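Local coordinates for GRAS family transcription factor containing protein, expressed (Oryza sativa Japonica Group, PDB 5HYZ) that is a homodimeric probable transcription factor whose GRAS domain is involved in DNA binding, with roles in plant development and abiotic stress resistance, at residues Ala86-Gln99 with Gln335-Tyr349. Sequence-based numbering, arbitrary orientation.
Sequences ACPYSKFAHLTANQ and QADLLLWNYDSKYKY
P88, the N-cap residue of helix 89-99, wedges between Y349, Y343 and L340. P88 CG sits over the centre of one face of the Y349 ring, 3.8 Å from the centroid, a CH-pi contact. CB and CD pack against the phenol end of Y343, and L340 CD2 reaches CG. Y89 meets the same tyrosine differently: the edge of Y349 points at the Y89 face in an offset edge-to-face pair, planes 82° apart. Next along, L339 splits its branches. With CG anti to the backbone N (chi1 153°), L339 CD2 lies 3.6 Å from F92 N, and CD1 runs along the chain of the exposed K91, on the solvent side. A336 CB abuts the F92 ring edge.

Waters fringe both ends. One joins A86 O to Y347 OH. The Q335 end is looser and relies on waters and one weak bond, Q335 NE2 to L95 O (2.9 Å, 139° at the hydrogen). One water links Q335 OE1 to L95 O; another links Q335 NE2 to T96 OG1.

Helix 89-99 and helix 335-339 approach to 10.1 Å, roughly antiparallel, joining the predicted VHIID and SAW regions. W341 O and N342 O accept hydrogen bonds from R166 and K81 of the second subunit. Y89 OH is hydrogen-bonded to S268 OG of helix 251-272. Y89, F92 and T96 touch strand 366-374, and A93 and A97 touch strand 202-208.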
loop_
_atom_site.group_PDB
_atom_site.type_symbol
_atom_site.label_atom_id
_atom_site.label_comp_id
_atom_site.label_asym_id
_atom_site.label_seq_id
_atom_site.Cartn_x
_atom_site.Cartn_y
_atom_site.Cartn_z
ATOM N N ALA A 86 6.647 -2.321 6.344
ATOM C CA ALA A 86 7.224 -3.583 5.889
ATOM C C ALA A 86 6.225 -4.727 5.779
ATOM O O ALA A 86 6.462 -5.714 5.075
ATOM C CB ALA A 86 8.352 -3.993 6.844
ATOM N N CYS A 87 5.140 -4.635 6.534
ATOM C CA CYS A 87 4.235 -5.757 6.723
ATOM C C CYS A 87 2.789 -5.280 6.565
ATOM O O CYS A 87 2.509 -4.099 6.761
ATOM C CB CYS A 87 4.409 -6.341 8.117
ATOM S SG CYS A 87 6.119 -6.952 8.443
ATOM N N PRO A 88 1.883 -6.188 6.247
ATOM C CA PRO A 88 0.482 -5.817 6.000
ATOM C C PRO A 88 -0.426 -5.892 7.231
ATOM O O PRO A 88 -1.664 -5.719 7.080
ATOM C CB PRO A 88 0.035 -6.854 4.975
ATOM C CG PRO A 88 0.819 -8.080 5.340
ATOM C CD PRO A 88 2.176 -7.565 5.784
ATOM N N TYR A 89 0.152 -6.129 8.414
ATOM C CA TYR A 89 -0.635 -6.314 9.642
ATOM C C TYR A 89 -1.644 -5.205 9.924
ATOM O O TYR A 89 -2.853 -5.497 10.057
ATOM C CB TYR A 89 0.309 -6.488 10.864
ATOM C CG TYR A 89 1.282 -7.666 10.689
ATOM C CD1 TYR A 89 0.811 -8.951 10.505
ATOM C CD2 TYR A 89 2.659 -7.469 10.704
ATOM C CE1 TYR A 89 1.690 -10.033 10.304
ATOM C CE2 TYR A 89 3.554 -8.549 10.523
ATOM C CZ TYR A 89 3.066 -9.807 10.326
ATOM O OH TYR A 89 3.919 -10.893 10.156
ATOM N N SER A 90 -1.204 -3.948 10.004
ATOM C CA SER A 90 -2.144 -2.910 10.381
ATOM C C SER A 90 -3.153 -2.645 9.264
ATOM O O SER A 90 -4.325 -2.388 9.533
ATOM C CB SER A 90 -1.420 -1.591 10.798
ATOM O OG SER A 90 -0.748 -1.020 9.671
ATOM N N LYS A 91 -2.745 -2.744 8.006
ATOM C CA LYS A 91 -3.672 -2.484 6.952
ATOM C C LYS A 91 -4.749 -3.571 6.932
ATOM O O LYS A 91 -5.935 -3.288 6.724
ATOM C CB LYS A 91 -2.936 -2.390 5.579
ATOM C CG LYS A 91 -3.851 -1.849 4.470
ATOM C CD LYS A 91 -3.097 -1.153 3.323
ATOM C CE LYS A 91 -4.059 -0.446 2.335
ATOM N NZ LYS A 91 -3.732 -0.686 0.866
ATOM N N PHE A 92 -4.317 -4.825 7.103
ATOM C CA PHE A 92 -5.272 -5.935 7.179
ATOM C C PHE A 92 -6.324 -5.680 8.244
ATOM O O PHE A 92 -7.537 -5.797 8.077
ATOM C CB PHE A 92 -4.540 -7.211 7.536
ATOM C CG PHE A 92 -5.478 -8.322 7.962
ATOM C CD1 PHE A 92 -6.277 -8.980 7.026
ATOM C CD2 PHE A 92 -5.543 -8.692 9.288
ATOM C CE1 PHE A 92 -7.153 -9.982 7.437
ATOM C CE2 PHE A 92 -6.453 -9.706 9.706
ATOM C CZ PHE A 92 -7.234 -10.327 8.786
ATOM N N ALA A 93 -5.794 -5.318 9.391
ATOM C CA ALA A 93 -6.729 -5.138 10.509
ATOM C C ALA A 93 -7.715 -3.986 10.249
ATOM O O ALA A 93 -8.958 -4.116 10.359
ATOM C CB ALA A 93 -5.887 -4.867 11.763
ATOM N N HIS A 94 -7.166 -2.833 9.895
ATOM C CA HIS A 94 -8.042 -1.668 9.604
ATOM C C HIS A 94 -9.066 -1.882 8.527
ATOM O O HIS A 94 -10.210 -1.499 8.658
ATOM C CB HIS A 94 -7.179 -0.462 9.149
ATOM C CG HIS A 94 -6.278 0.024 10.216
ATOM N ND1 HIS A 94 -5.202 0.862 9.963
ATOM C CD2 HIS A 94 -6.287 -0.201 11.554
ATOM C CE1 HIS A 94 -4.592 1.131 11.108
ATOM N NE2 HIS A 94 -5.234 0.506 12.086
ATOM N N LEU A 95 -8.616 -2.388 7.398
ATOM C CA LEU A 95 -9.571 -2.583 6.311
ATOM C C LEU A 95 -10.627 -3.625 6.643
ATOM O O LEU A 95 -11.778 -3.464 6.262
ATOM C CB LEU A 95 -8.852 -2.977 4.994
ATOM C CG LEU A 95 -8.010 -1.803 4.488
ATOM C CD1 LEU A 95 -7.468 -2.045 3.083
ATOM C CD2 LEU A 95 -8.648 -0.345 4.585
ATOM N N THR A 96 -10.253 -4.688 7.376
ATOM C CA THR A 96 -11.256 -5.686 7.679
ATOM C C THR A 96 -12.289 -5.137 8.724
ATOM O O THR A 96 -13.524 -5.311 8.566
ATOM C CB THR A 96 -10.583 -6.968 8.219
ATOM O OG1 THR A 96 -9.657 -7.405 7.232
ATOM C CG2 THR A 96 -11.600 -8.078 8.443
ATOM N N ALA A 97 -11.780 -4.446 9.725
ATOM C CA ALA A 97 -12.661 -3.758 10.663
ATOM C C ALA A 97 -13.595 -2.742 9.941
ATOM O O ALA A 97 -14.809 -2.681 10.209
ATOM C CB ALA A 97 -11.819 -3.050 11.718
ATOM N N ASN A 98 -13.016 -1.956 9.021
ATOM C CA ASN A 98 -13.812 -0.947 8.333
ATOM C C ASN A 98 -14.923 -1.560 7.524
ATOM O O ASN A 98 -16.017 -1.008 7.436
ATOM C CB ASN A 98 -12.924 -0.089 7.399
ATOM C CG ASN A 98 -12.116 0.942 8.147
ATOM O OD1 ASN A 98 -12.270 1.072 9.364
ATOM N ND2 ASN A 98 -11.277 1.721 7.422
ATOM N N GLN A 99 -14.648 -2.698 6.888
ATOM C CA GLN A 99 -15.695 -3.330 6.113
ATOM C C GLN A 99 -16.853 -3.730 7.016
ATOM O O GLN A 99 -18.044 -3.534 6.660
ATOM C CB GLN A 99 -15.081 -4.542 5.341
ATOM C CG GLN A 99 -16.046 -5.152 4.335
ATOM C CD GLN A 99 -16.371 -4.144 3.206
ATOM O OE1 GLN A 99 -15.495 -3.364 2.767
ATOM N NE2 GLN A 99 -17.640 -4.130 2.759
ATOM N N GLN A 335 -11.178 -8.715 0.080
ATOM C CA GLN A 335 -10.460 -7.457 0.372
ATOM C C GLN A 335 -9.071 -7.730 0.951
ATOM O O GLN A 335 -8.058 -7.066 0.652
ATOM C CB GLN A 335 -11.229 -6.614 1.346
ATOM C CG GLN A 335 -10.475 -5.392 1.724
ATOM C CD GLN A 335 -11.267 -4.558 2.657
ATOM O OE1 GLN A 335 -11.608 -3.420 2.329
ATOM N NE2 GLN A 335 -11.570 -5.113 3.868
ATOM N N ALA A 336 -9.019 -8.748 1.789
ATOM C CA ALA A 336 -7.708 -9.134 2.333
ATOM C C ALA A 336 -6.768 -9.759 1.310
ATOM O O ALA A 336 -5.579 -9.470 1.326
ATOM C CB ALA A 336 -7.919 -10.078 3.560
ATOM N N ASP A 337 -7.278 -10.560 0.357
ATOM C CA ASP A 337 -6.464 -10.993 -0.774
ATOM C C ASP A 337 -5.994 -9.880 -1.646
ATOM O O ASP A 337 -4.879 -9.883 -2.133
ATOM C CB ASP A 337 -7.249 -11.987 -1.623
ATOM C CG ASP A 337 -6.875 -13.421 -1.322
ATOM O OD1 ASP A 337 -6.021 -13.662 -0.427
ATOM O OD2 ASP A 337 -7.431 -14.324 -1.980
ATOM N N LEU A 338 -6.835 -8.869 -1.827
ATOM C CA LEU A 338 -6.430 -7.743 -2.626
ATOM C C LEU A 338 -5.260 -7.050 -1.955
ATOM O O LEU A 338 -4.281 -6.647 -2.587
ATOM C CB LEU A 338 -7.609 -6.779 -2.809
ATOM C CG LEU A 338 -7.299 -5.472 -3.510
ATOM C CD1 LEU A 338 -6.613 -5.694 -4.876
ATOM C CD2 LEU A 338 -8.531 -4.557 -3.676
ATOM N N LEU A 339 -5.337 -6.900 -0.630
ATOM C CA LEU A 339 -4.278 -6.196 0.060
ATOM C C LEU A 339 -2.960 -6.959 -0.113
ATOM O O LEU A 339 -1.893 -6.367 -0.224
ATOM C CB LEU A 339 -4.692 -6.067 1.560
ATOM C CG LEU A 339 -3.455 -5.972 2.421
ATOM C CD1 LEU A 339 -2.927 -4.550 2.252
ATOM C CD2 LEU A 339 -3.789 -6.330 3.855
ATOM N N LEU A 340 -3.037 -8.280 -0.215
ATOM C CA LEU A 340 -1.832 -9.093 -0.246
ATOM C C LEU A 340 -1.301 -9.293 -1.676
ATOM O O LEU A 340 -0.288 -9.974 -1.887
ATOM C CB LEU A 340 -2.112 -10.472 0.393
ATOM C CG LEU A 340 -2.409 -10.482 1.913
ATOM C CD1 LEU A 340 -2.774 -11.887 2.389
ATOM C CD2 LEU A 340 -1.203 -9.914 2.698
ATOM N N TRP A 341 -2.002 -8.722 -2.653
ATOM C CA TRP A 341 -1.739 -9.059 -4.059
ATOM C C TRP A 341 -0.292 -8.883 -4.456
ATOM O O TRP A 341 0.263 -9.732 -5.163
ATOM C CB TRP A 341 -2.611 -8.205 -4.983
ATOM C CG TRP A 341 -2.704 -8.683 -6.407
ATOM C CD1 TRP A 341 -1.869 -8.359 -7.430
ATOM C CD2 TRP A 341 -3.752 -9.513 -6.980
ATOM N NE1 TRP A 341 -2.312 -8.959 -8.601
ATOM C CE2 TRP A 341 -3.476 -9.639 -8.358
ATOM C CE3 TRP A 341 -4.876 -10.143 -6.457
ATOM C CZ2 TRP A 341 -4.282 -10.381 -9.225
ATOM C CZ3 TRP A 341 -5.681 -10.882 -7.326
ATOM C CH2 TRP A 341 -5.376 -11.005 -8.668
ATOM N N ASN A 342 0.333 -7.797 -4.026
ATOM C CA ASN A 342 1.723 -7.567 -4.452
ATOM C C ASN A 342 2.842 -8.236 -3.637
ATOM O O ASN A 342 4.031 -8.115 -3.983
ATOM C CB ASN A 342 2.003 -6.060 -4.494
ATOM C CG ASN A 342 1.570 -5.443 -5.801
ATOM O OD1 ASN A 342 1.437 -6.148 -6.823
ATOM N ND2 ASN A 342 1.326 -4.126 -5.788
ATOM N N TYR A 343 2.487 -8.902 -2.546
ATOM C CA TYR A 343 3.466 -9.730 -1.849
ATOM C C TYR A 343 3.814 -10.966 -2.694
ATOM O O TYR A 343 3.023 -11.919 -2.764
ATOM C CB TYR A 343 2.943 -10.121 -0.463
ATOM C CG TYR A 343 2.891 -8.916 0.467
ATOM C CD1 TYR A 343 4.044 -8.487 1.132
ATOM C CD2 TYR A 343 1.717 -8.181 0.634
ATOM C CE1 TYR A 343 4.011 -7.385 1.978
ATOM C CE2 TYR A 343 1.685 -7.065 1.425
ATOM C CZ TYR A 343 2.836 -6.683 2.102
ATOM O OH TYR A 343 2.811 -5.601 2.908
ATOM N N ASP A 344 5.002 -10.928 -3.312
ATOM C CA ASP A 344 5.492 -11.999 -4.189
ATOM C C ASP A 344 5.691 -13.317 -3.462
ATOM O O ASP A 344 5.368 -13.454 -2.270
ATOM C CB ASP A 344 6.814 -11.594 -4.863
ATOM C CG ASP A 344 8.023 -11.768 -3.950
ATOM O OD1 ASP A 344 7.900 -11.569 -2.723
ATOM O OD2 ASP A 344 9.110 -12.111 -4.458
ATOM N N SER A 345 6.263 -14.280 -4.177
ATOM C CA SER A 345 6.278 -15.654 -3.696
ATOM C C SER A 345 7.114 -15.870 -2.433
ATOM O O SER A 345 6.870 -16.835 -1.687
ATOM C CB SER A 345 6.779 -16.609 -4.818
ATOM O OG SER A 345 8.208 -16.570 -4.963
ATOM N N LYS A 346 8.104 -15.015 -2.161
ATOM C CA LYS A 346 8.909 -15.249 -0.961
ATOM C C LYS A 346 8.136 -14.915 0.322
ATOM O O LYS A 346 8.513 -15.368 1.410
ATOM C CB LYS A 346 10.222 -14.468 -1.002
ATOM C CG LYS A 346 10.085 -12.962 -1.075
ATOM C CD LYS A 346 11.455 -12.315 -1.405
ATOM C CE LYS A 346 11.512 -10.821 -1.082
ATOM N NZ LYS A 346 10.788 -9.996 -2.100
ATOM N N TYR A 347 7.056 -14.151 0.201
ATOM C CA TYR A 347 6.214 -13.878 1.381
ATOM C C TYR A 347 5.284 -15.043 1.650
ATOM O O TYR A 347 4.903 -15.755 0.734
ATOM C CB TYR A 347 5.424 -12.590 1.184
ATOM C CG TYR A 347 6.288 -11.353 1.180
ATOM C CD1 TYR A 347 6.630 -10.737 2.362
ATOM C CD2 TYR A 347 6.749 -10.793 -0.013
ATOM C CE1 TYR A 347 7.412 -9.573 2.361
ATOM C CE2 TYR A 347 7.538 -9.645 -0.024
ATOM C CZ TYR A 347 7.848 -9.041 1.171
ATOM O OH TYR A 347 8.598 -7.894 1.217
ATOM N N LYS A 348 4.929 -15.268 2.909
ATOM C CA LYS A 348 4.174 -16.451 3.269
ATOM C C LYS A 348 2.872 -16.056 3.969
ATOM O O LYS A 348 2.424 -16.747 4.855
ATOM C CB LYS A 348 4.982 -17.362 4.211
ATOM C CG LYS A 348 6.414 -17.666 3.682
ATOM C CD LYS A 348 6.328 -18.270 2.319
ATOM C CE LYS A 348 7.729 -18.575 1.746
ATOM N NZ LYS A 348 7.770 -18.707 0.233
ATOM N N TYR A 349 2.276 -14.935 3.550
ATOM C CA TYR A 349 0.990 -14.533 4.135
ATOM C C TYR A 349 -0.178 -15.279 3.575
ATOM O O TYR A 349 -0.223 -15.584 2.366
ATOM C CB TYR A 349 0.767 -13.031 3.920
ATOM C CG TYR A 349 1.755 -12.182 4.667
ATOM C CD1 TYR A 349 1.778 -12.139 6.089
ATOM C CD2 TYR A 349 2.657 -11.398 3.972
ATOM C CE1 TYR A 349 2.675 -11.322 6.761
ATOM C CE2 TYR A 349 3.554 -10.593 4.645
ATOM C CZ TYR A 349 3.574 -10.588 6.054
ATOM O OH TYR A 349 4.488 -9.770 6.691
HETATM O O HOH W 1 6.485 -8.890 5.668
HETATM O O HOH W 2 7.402 -5.539 2.455
HETATM O O HOH W 3 -12.413 -1.602 4.002
HETATM O O HOH W 4 -10.435 -7.535 4.601
#